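Local coordinates for UPF0131 protein ykqA (Bacillus subtilis, PDB 2QIK), which is a putative gamma-glutamylcyclotransferase, which would probably cleave gamma-glutamyl compounds by cyclising the glutamyl group to 5-oxoproline, at residues 1-13 with 88-100. Numbering follows the deposited sequence. Where two conformers were deposited one is given.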
HETATM    1  N   MSE A   1     -16.963  20.485 -13.305  1.00 35.78           N
HETATM    2  CA  MSE A   1     -16.592  21.036 -11.965  1.00 33.43           C
HETATM    3  C   MSE A   1     -16.268  19.768 -11.224  1.00 25.19           C
HETATM    4  O   MSE A   1     -17.149  19.229 -10.535  1.00 24.80           O
HETATM    5  CB  MSE A   1     -17.785  21.663 -11.324  1.00 32.75           C
HETATM    6  CG  MSE A   1     -17.576  21.883  -9.805  1.00 40.08           C
HETATM    7 SE   MSE A   1     -19.219  21.224  -9.009  1.00 57.61          SE
HETATM    8  CE  MSE A   1     -20.506  22.354 -10.071  1.00 57.04           C
ATOM      9  N   ASN A   2     -15.093  19.253 -11.540  1.00 20.37           N
ATOM     10  CA  ASN A   2     -14.651  17.896 -11.076  1.00 18.23           C
ATOM     11  C   ASN A   2     -14.549  17.949  -9.588  1.00 15.79           C
ATOM     12  O   ASN A   2     -14.320  18.994  -8.991  1.00 19.69           O
ATOM     13  CB  ASN A   2     -13.268  17.517 -11.660  1.00 17.47           C
ATOM     14  CG  ASN A   2     -13.279  17.246 -13.099  1.00 19.66           C
ATOM     15  OD1 ASN A   2     -12.227  17.019 -13.736  1.00 26.42           O
ATOM     16  ND2 ASN A   2     -14.482  17.203 -13.651  1.00 19.30           N
ATOM     17  N   SER A   3     -14.689  16.801  -8.987  1.00 12.21           N
ATOM     18  CA  SER A   3     -14.631  16.705  -7.536  1.00 12.12           C
ATOM     19  C   SER A   3     -13.669  15.571  -7.169  1.00 10.25           C
ATOM     20  O   SER A   3     -13.785  14.467  -7.723  1.00 11.99           O
ATOM     21  CB  SER A   3     -15.998  16.310  -6.975  1.00 13.64           C
ATOM     22  OG  SER A   3     -17.002  17.267  -7.308  1.00 18.82           O
ATOM     23  N   LEU A   4     -12.838  15.783  -6.158  1.00  8.71           N
ATOM     24  CA  LEU A   4     -12.110  14.688  -5.567  1.00  8.38           C
ATOM     25  C   LEU A   4     -13.070  13.777  -4.839  1.00  7.74           C
ATOM     26  O   LEU A   4     -13.973  14.225  -4.141  1.00  8.50           O
ATOM     27  CB  LEU A   4     -10.994  15.152  -4.664  1.00  9.31           C
ATOM     28  CG  LEU A   4      -9.923  15.955  -5.338  1.00 10.50           C
ATOM     29  CD1 LEU A   4      -8.900  16.419  -4.258  1.00 15.52           C
ATOM     30  CD2 LEU A   4      -9.187  15.158  -6.395  1.00 13.69           C
ATOM     31  N   LEU A   5     -12.844  12.480  -4.992  1.00  7.24           N
ATOM     32  CA  LEU A   5     -13.685  11.421  -4.450  1.00  7.64           C
ATOM     33  C   LEU A   5     -12.814  10.347  -3.785  1.00  7.12           C
ATOM     34  O   LEU A   5     -11.895   9.834  -4.435  1.00  7.80           O
ATOM     35  CB  LEU A   5     -14.490  10.783  -5.578  1.00  7.72           C
ATOM     36  CG  LEU A   5     -15.296   9.537  -5.170  1.00  7.75           C
ATOM     37  CD1 LEU A   5     -16.423   9.864  -4.278  1.00 10.49           C
ATOM     38  CD2 LEU A   5     -15.800   8.834  -6.417  1.00  9.19           C
ATOM     39  N   PHE A   6     -13.071  10.107  -2.514  1.00  6.53           N
ATOM     40  CA  PHE A   6     -12.376   9.052  -1.764  1.00  6.29           C
ATOM     41  C   PHE A   6     -13.255   7.824  -1.729  1.00  6.50           C
ATOM     42  O   PHE A   6     -14.406   7.877  -1.305  1.00  8.01           O
ATOM     43  CB  PHE A   6     -12.101   9.556  -0.324  1.00  6.25           C
ATOM     44  CG  PHE A   6     -11.487   8.535   0.594  1.00  6.13           C
ATOM     45  CD1 PHE A   6     -12.260   7.798   1.442  1.00  7.38           C
ATOM     46  CD2 PHE A   6     -10.133   8.319   0.613  1.00  6.68           C
ATOM     47  CE1 PHE A   6     -11.697   6.884   2.348  1.00  8.28           C
ATOM     48  CE2 PHE A   6      -9.583   7.412   1.486  1.00  7.47           C
ATOM     49  CZ  PHE A   6     -10.349   6.747   2.345  1.00  6.67           C
ATOM     50  N   VAL A   7     -12.696   6.700  -2.211  1.00  6.81           N
ATOM     51  CA  VAL A   7     -13.413   5.447  -2.240  0.50  6.11           C
ATOM     52  C   VAL A   7     -12.680   4.409  -1.392  1.00  6.85           C
ATOM     53  O   VAL A   7     -11.471   4.332  -1.372  1.00  7.31           O
ATOM     54  CB  VAL A   7     -13.658   4.828  -3.660  0.50  7.18           C
ATOM     55  CG1 VAL A   7     -14.667   5.750  -4.419  0.50  7.68           C
ATOM     56  CG2 VAL A   7     -12.309   4.629  -4.415  0.50  3.88           C
ATOM     57  N   TYR A   8     -13.485   3.596  -0.719  1.00  7.26           N
ATOM     58  CA  TYR A   8     -12.975   2.660   0.291  1.00  7.04           C
ATOM     59  C   TYR A   8     -13.520   1.234   0.156  1.00  7.24           C
ATOM     60  O   TYR A   8     -13.069   0.339   0.853  1.00  8.29           O
ATOM     61  CB  TYR A   8     -13.302   3.178   1.720  1.00  7.92           C
ATOM     62  CG  TYR A   8     -14.775   3.404   1.945  1.00  7.15           C
ATOM     63  CD1 TYR A   8     -15.596   2.338   2.274  1.00  8.40           C
ATOM     64  CD2 TYR A   8     -15.337   4.624   1.816  1.00  7.44           C
ATOM     65  CE1 TYR A   8     -16.940   2.487   2.435  1.00  9.13           C
ATOM     66  CE2 TYR A   8     -16.689   4.797   1.971  1.00  8.71           C
ATOM     67  CZ  TYR A   8     -17.499   3.734   2.289  1.00  9.20           C
ATOM     68  OH  TYR A   8     -18.870   3.871   2.500  1.00 11.00           O
ATOM     69  N   GLY A   9     -14.491   1.051  -0.732  1.00  6.40           N
ATOM     70  CA  GLY A   9     -15.173  -0.209  -0.803  1.00  7.26           C
ATOM     71  C   GLY A   9     -15.246  -0.758  -2.215  1.00  7.22           C
ATOM     72  O   GLY A   9     -14.236  -0.979  -2.872  1.00  8.05           O
ATOM     73  N   THR A  10     -16.479  -0.987  -2.660  1.00  7.94           N
ATOM     74  CA  THR A  10     -16.736  -1.573  -3.956  1.00  8.90           C
ATOM     75  C   THR A  10     -16.347  -0.748  -5.146  1.00  9.28           C
ATOM     76  O   THR A  10     -16.335  -1.260  -6.274  1.00  9.88           O
ATOM     77  CB  THR A  10     -18.223  -1.969  -4.146  1.00 10.16           C
ATOM     78  OG1 THR A  10     -19.025  -0.810  -4.332  1.00 11.93           O
ATOM     79  CG2 THR A  10     -18.740  -2.786  -2.965  1.00 12.33           C
ATOM     80  N   LEU A  11     -16.017   0.511  -4.945  1.00  7.94           N
ATOM     81  CA  LEU A  11     -15.514   1.433  -5.971  1.00  8.31           C
ATOM     82  C   LEU A  11     -14.003   1.430  -6.104  1.00  8.76           C
ATOM     83  O   LEU A  11     -13.494   2.059  -7.024  1.00  9.54           O
ATOM     84  CB  LEU A  11     -15.986   2.830  -5.709  1.00  8.81           C
ATOM     85  CG  LEU A  11     -17.497   3.069  -5.803  1.00  9.42           C
ATOM     86  CD1 LEU A  11     -17.839   4.487  -5.315  1.00 11.94           C
ATOM     87  CD2 LEU A  11     -17.963   2.848  -7.211  1.00 11.44           C
ATOM     88  N   ARG A  12     -13.280   0.793  -5.171  1.00  7.21           N
ATOM     89  CA  ARG A  12     -11.843   0.749  -5.292  1.00  6.88           C
ATOM     90  C   ARG A  12     -11.426  -0.033  -6.561  1.00  7.98           C
ATOM     91  O   ARG A  12     -12.196  -0.845  -7.104  1.00  8.06           O
ATOM     92  CB  ARG A  12     -11.147   0.119  -4.059  1.00  7.27           C
ATOM     93  CG  ARG A  12     -11.232   1.028  -2.835  1.00  7.86           C
ATOM     94  CD  ARG A  12     -10.506   0.412  -1.631  1.00  7.97           C
ATOM     95  NE  ARG A  12      -9.082   0.333  -1.890  1.00  7.88           N
ATOM     96  CZ  ARG A  12      -8.221  -0.105  -1.033  1.00  9.01           C
ATOM     97  NH1 ARG A  12      -8.553  -0.447   0.196  1.00  8.76           N
ATOM     98  NH2 ARG A  12      -6.949  -0.240  -1.352  1.00 12.44           N
ATOM     99  N   LYS A  13     -10.209   0.195  -6.989  1.00  8.46           N
ATOM    100  CA  LYS A  13      -9.713  -0.450  -8.206  1.00  8.74           C
ATOM    101  C   LYS A  13      -9.861  -1.938  -8.058  1.00  9.05           C
ATOM    102  O   LYS A  13      -9.584  -2.498  -7.007  1.00  8.92           O
ATOM    103  CB  LYS A  13      -8.246  -0.026  -8.441  1.00 13.01           C
ATOM    104  CG  LYS A  13      -7.727  -0.310  -9.808  1.00 14.68           C
ATOM    105  CD  LYS A  13      -6.206   0.083  -9.866  1.00 15.53           C
ATOM    106  CE  LYS A  13      -5.764   0.123 -11.285  1.00 19.98           C
ATOM    107  NZ  LYS A  13      -4.297   0.495 -11.373  1.00 25.52           N
ATOM    108  N   ASP A  88       0.228  10.685   0.548  1.00  9.56           N
ATOM    109  CA  ASP A  88       1.684  10.846   0.652  1.00 10.96           C
ATOM    110  C   ASP A  88       2.152  12.239   0.240  1.00 12.94           C
ATOM    111  O   ASP A  88       3.337  12.549   0.487  1.00 15.98           O
ATOM    112  CB  ASP A  88       2.382   9.799  -0.190  1.00 11.00           C
ATOM    113  CG  ASP A  88       2.332   8.421   0.383  1.00 10.27           C
ATOM    114  OD1 ASP A  88       1.704   8.183   1.434  1.00 14.14           O
ATOM    115  OD2 ASP A  88       2.897   7.502  -0.253  1.00 10.78           O
ATOM    116  N   VAL A  89       1.293  13.042  -0.411  1.00 11.95           N
ATOM    117  CA  VAL A  89       1.647  14.360  -0.832  1.00 14.90           C
ATOM    118  C   VAL A  89       0.713  15.455  -0.323  1.00 16.41           C
ATOM    119  O   VAL A  89       0.714  16.631  -0.792  1.00 22.07           O
ATOM    120  CB  VAL A  89       1.763  14.411  -2.330  1.00 16.80           C
ATOM    121  CG1 VAL A  89       2.830  13.498  -2.866  1.00 20.27           C
ATOM    122  CG2 VAL A  89       0.384  14.129  -3.011  1.00 20.01           C
ATOM    123  N   GLY A  90       0.283  15.278   0.847  1.00 14.71           N
ATOM    124  CA  GLY A  90      -0.523  16.241   1.501  1.00 14.78           C
ATOM    125  C   GLY A  90      -1.942  15.841   1.777  1.00 12.31           C
ATOM    126  O   GLY A  90      -2.416  14.813   1.411  1.00 14.91           O
ATOM    127  N   ILE A  91      -2.632  16.784   2.415  1.00 11.86           N
ATOM    128  CA  ILE A  91      -4.014  16.607   2.836  1.00 11.07           C
ATOM    129  C   ILE A  91      -4.905  17.192   1.815  1.00 11.34           C
ATOM    130  O   ILE A  91      -4.695  18.332   1.411  1.00 14.72           O
ATOM    131  CB  ILE A  91      -4.156  17.105   4.312  1.00 14.85           C
ATOM    132  CG1 ILE A  91      -3.203  16.135   5.118  1.00 19.13           C
ATOM    133  CG2 ILE A  91      -5.547  16.952   4.761  1.00 18.75           C
ATOM    134  CD1 ILE A  91      -3.089  16.313   6.585  1.00 20.54           C
ATOM    135  N   LYS A  92      -5.973  16.461   1.444  1.00 10.54           N
ATOM    136  CA  LYS A  92      -6.901  16.798   0.359  0.50 11.53           C
ATOM    137  C   LYS A  92      -8.317  16.768   0.905  1.00 10.02           C
ATOM    138  O   LYS A  92      -8.627  15.926   1.721  1.00 13.86           O
ATOM    139  CB  LYS A  92      -6.787  15.738  -0.774  0.50 11.46           C
ATOM    140  CG  LYS A  92      -5.434  15.697  -1.407  0.50 15.00           C
ATOM    141  CD  LYS A  92      -5.453  14.917  -2.685  0.50 13.26           C
ATOM    142  CE  LYS A  92      -4.033  14.886  -3.369  0.50 15.17           C
ATOM    143  NZ  LYS A  92      -3.602  16.173  -3.986  0.50 20.50           N
ATOM    144  N   ILE A  93      -9.237  17.525   0.360  1.00 11.19           N
ATOM    145  CA  ILE A  93     -10.648  17.414   0.724  1.00  8.85           C
ATOM    146  C   ILE A  93     -11.333  16.605  -0.396  1.00  9.10           C
ATOM    147  O   ILE A  93     -11.216  16.897  -1.561  1.00 10.77           O
ATOM    148  CB  ILE A  93     -11.299  18.797   0.908  1.00 11.40           C
ATOM    149  CG1 ILE A  93     -10.649  19.550   2.063  1.00 14.20           C
ATOM    150  CG2 ILE A  93     -12.742  18.683   1.095  1.00 12.00           C
ATOM    151  CD1 ILE A  93     -11.081  20.948   2.265  1.00 16.04           C
ATOM    152  N   ALA A  94     -12.097  15.594  -0.002  1.00  8.03           N
ATOM    153  CA  ALA A  94     -12.771  14.710  -0.958  1.00  7.21           C
ATOM    154  C   ALA A  94     -14.135  14.309  -0.488  1.00  6.67           C
ATOM    155  O   ALA A  94     -14.394  14.202   0.688  1.00  8.65           O
ATOM    156  CB  ALA A  94     -11.889  13.477  -1.209  1.00  8.11           C
ATOM    157  N   LEU A  95     -15.007  13.987  -1.457  1.00  7.71           N
ATOM    158  CA  LEU A  95     -16.290  13.408  -1.180  1.00  7.63           C
ATOM    159  C   LEU A  95     -16.121  11.974  -0.713  1.00  7.01           C
ATOM    160  O   LEU A  95     -15.208  11.258  -1.102  1.00  8.57           O
ATOM    161  CB  LEU A  95     -17.072  13.338  -2.481  1.00  8.39           C
ATOM    162  CG  LEU A  95     -17.583  14.662  -2.978  1.00 13.93           C
ATOM    163  CD1 LEU A  95     -18.100  14.543  -4.431  1.00 14.78           C
ATOM    164  CD2 LEU A  95     -18.732  15.182  -2.054  1.00 14.49           C
ATOM    165  N   ILE A  96     -17.090  11.532   0.072  1.00  7.31           N
ATOM    166  CA  ILE A  96     -17.137  10.123   0.538  1.00  7.35           C
ATOM    167  C   ILE A  96     -18.604   9.756   0.687  1.00  8.48           C
ATOM    168  O   ILE A  96     -19.391  10.578   1.163  1.00 10.40           O
ATOM    169  CB  ILE A  96     -16.357   9.919   1.831  1.00  6.98           C
ATOM    170  CG1 ILE A  96     -16.228   8.440   2.188  1.00  8.31           C
ATOM    171  CG2 ILE A  96     -16.936  10.727   2.968  1.00  9.91           C
ATOM    172  CD1 ILE A  96     -15.298   8.196   3.417  1.00  8.26           C
ATOM    173  N   TYR A  97     -18.972   8.527   0.297  1.00  8.99           N
ATOM    174  CA  TYR A  97     -20.310   7.999   0.449  1.00  9.29           C
ATOM    175  C   TYR A  97     -20.379   7.155   1.692  1.00  9.92           C
ATOM    176  O   TYR A  97     -19.476   6.407   1.996  1.00 11.00           O
ATOM    177  CB  TYR A  97     -20.702   7.163  -0.795  1.00 10.21           C
ATOM    178  CG  TYR A  97     -21.008   8.003  -2.022  1.00 10.54           C
ATOM    179  CD1 TYR A  97     -22.304   8.319  -2.361  1.00 12.68           C
ATOM    180  CD2 TYR A  97     -20.000   8.502  -2.817  1.00 11.05           C
ATOM    181  CE1 TYR A  97     -22.594   9.111  -3.491  1.00 13.94           C
ATOM    182  CE2 TYR A  97     -20.271   9.302  -3.940  1.00 12.91           C
ATOM    183  CZ  TYR A  97     -21.578   9.629  -4.234  1.00 13.47           C
ATOM    184  OH  TYR A  97     -21.760  10.369  -5.364  1.00 16.12           O
ATOM    185  N   PHE A  98     -21.530   7.185   2.345  1.00 11.35           N
ATOM    186  CA  PHE A  98     -21.739   6.376   3.583  1.00 12.55           C
ATOM    187  C   PHE A  98     -23.177   5.983   3.705  1.00 14.03           C
ATOM    188  O   PHE A  98     -24.053   6.700   3.259  1.00 13.94           O
ATOM    189  CB  PHE A  98     -21.261   7.181   4.851  1.00 14.20           C
ATOM    190  CG  PHE A  98     -22.051   8.447   5.089  1.00 14.47           C
ATOM    191  CD1 PHE A  98     -23.153   8.450   5.968  1.00 20.15           C
ATOM    192  CD2 PHE A  98     -21.635   9.674   4.544  1.00 15.50           C
ATOM    193  CE1 PHE A  98     -23.847   9.623   6.251  1.00 20.28           C
ATOM    194  CE2 PHE A  98     -22.354  10.827   4.798  1.00 18.35           C
ATOM    195  CZ  PHE A  98     -23.450  10.808   5.649  1.00 21.31           C
HETATM  196  N   MSE A  99     -23.423   4.826   4.299  1.00 16.92           N
HETATM  197  CA  MSE A  99     -24.812   4.467   4.655  1.00 25.19           C
HETATM  198  C   MSE A  99     -24.898   4.526   6.178  1.00 24.59           C
HETATM  199  O   MSE A  99     -24.123   3.777   6.846  1.00 28.31           O
HETATM  200  CB  MSE A  99     -25.150   3.038   4.199  1.00 27.39           C
HETATM  201  CG  MSE A  99     -24.120   1.886   4.123  1.00 32.57           C
HETATM  202 SE   MSE A  99     -24.515  -0.165   4.339  1.00 45.90          SE
HETATM  203  CE  MSE A  99     -23.600  -1.144   2.848  1.00 38.63           C
ATOM    204  N   ASN A 100     -25.785   5.286   6.767  1.00 29.68           N
ATOM    205  CA  ASN A 100     -26.072   5.152   8.244  1.00 29.78           C
ATOM    206  C   ASN A 100     -26.624   3.794   8.628  1.00 30.01           C
ATOM    207  O   ASN A 100     -27.309   3.137   7.825  1.00 28.91           O
ATOM    208  CB  ASN A 100     -27.043   6.229   8.730  1.00 32.26           C
ATOM    209  CG  ASN A 100     -28.020   5.720   9.823  1.00 34.69           C
ATOM    210  OD1 ASN A 100     -29.249   5.651   9.615  1.00 44.90           O
ATOM    211  ND2 ASN A 100     -27.480   5.365  10.972  1.00 40.09           N
TER
HETATM  212  O   HOH W   1     -17.018   6.905  -1.132  1.00  9.98           O
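The seam that closes the AIG2-like beta-barrel joins Leu-5 to Leu-95, bringing strands 3-7 and 90-98, the two outermost of an antiparallel five-stranded sheet, together in a single parallel bridge. Leu-95 is gripped at both its N and its O by the residues flanking Leu-5, the pattern of a parallel bridge: its N donates to Leu-4 O (2.9 Å), and its O accepts from Phe-6 N (2.8 Å). The strands run at 58° to each other and soon diverge, and a water continues the pairing by donating to Phe-6 O and accepting from Tyr-97 N. Small Ala-94 suits the crossing point, since its CB packs against the CB atoms of both Leu-4 and Phe-6 while the backbones stay close. Leu-4 also spreads over strand 90-98, its CD1 meeting CD in the methylene chain of Lys-92, which it crosses at about a right angle. On the helix 65-74 side, Leu-5 CD1 reaches the edge of the Tyr-97 ring at CE2 (3.9 Å), in the ring plane; CG anti to the backbone N (chi1 173°) brings the branch back to a strand from which CB points away. Leu-71 touches both side chains, and Tyr-97 OH bonds to Asp-72. Within the barrel, Phe-6 and Ile-96 lie side by side, with Ile-96 CD1 at the ring edge, 3.6 Å from Phe-6 CD1. Beyond the bridge Tyr-8 begins the Tyr-Gly-Thr-Leu loop, which probably binds substrate, and joins the start of that loop to strand 90-98. Tyrosine fits here because its ring meets Ile-96 edge-on, CE2 lying 3.7 Å from CG1, while its hydroxyl OH donates to Tyr-97 O (2.7 Å).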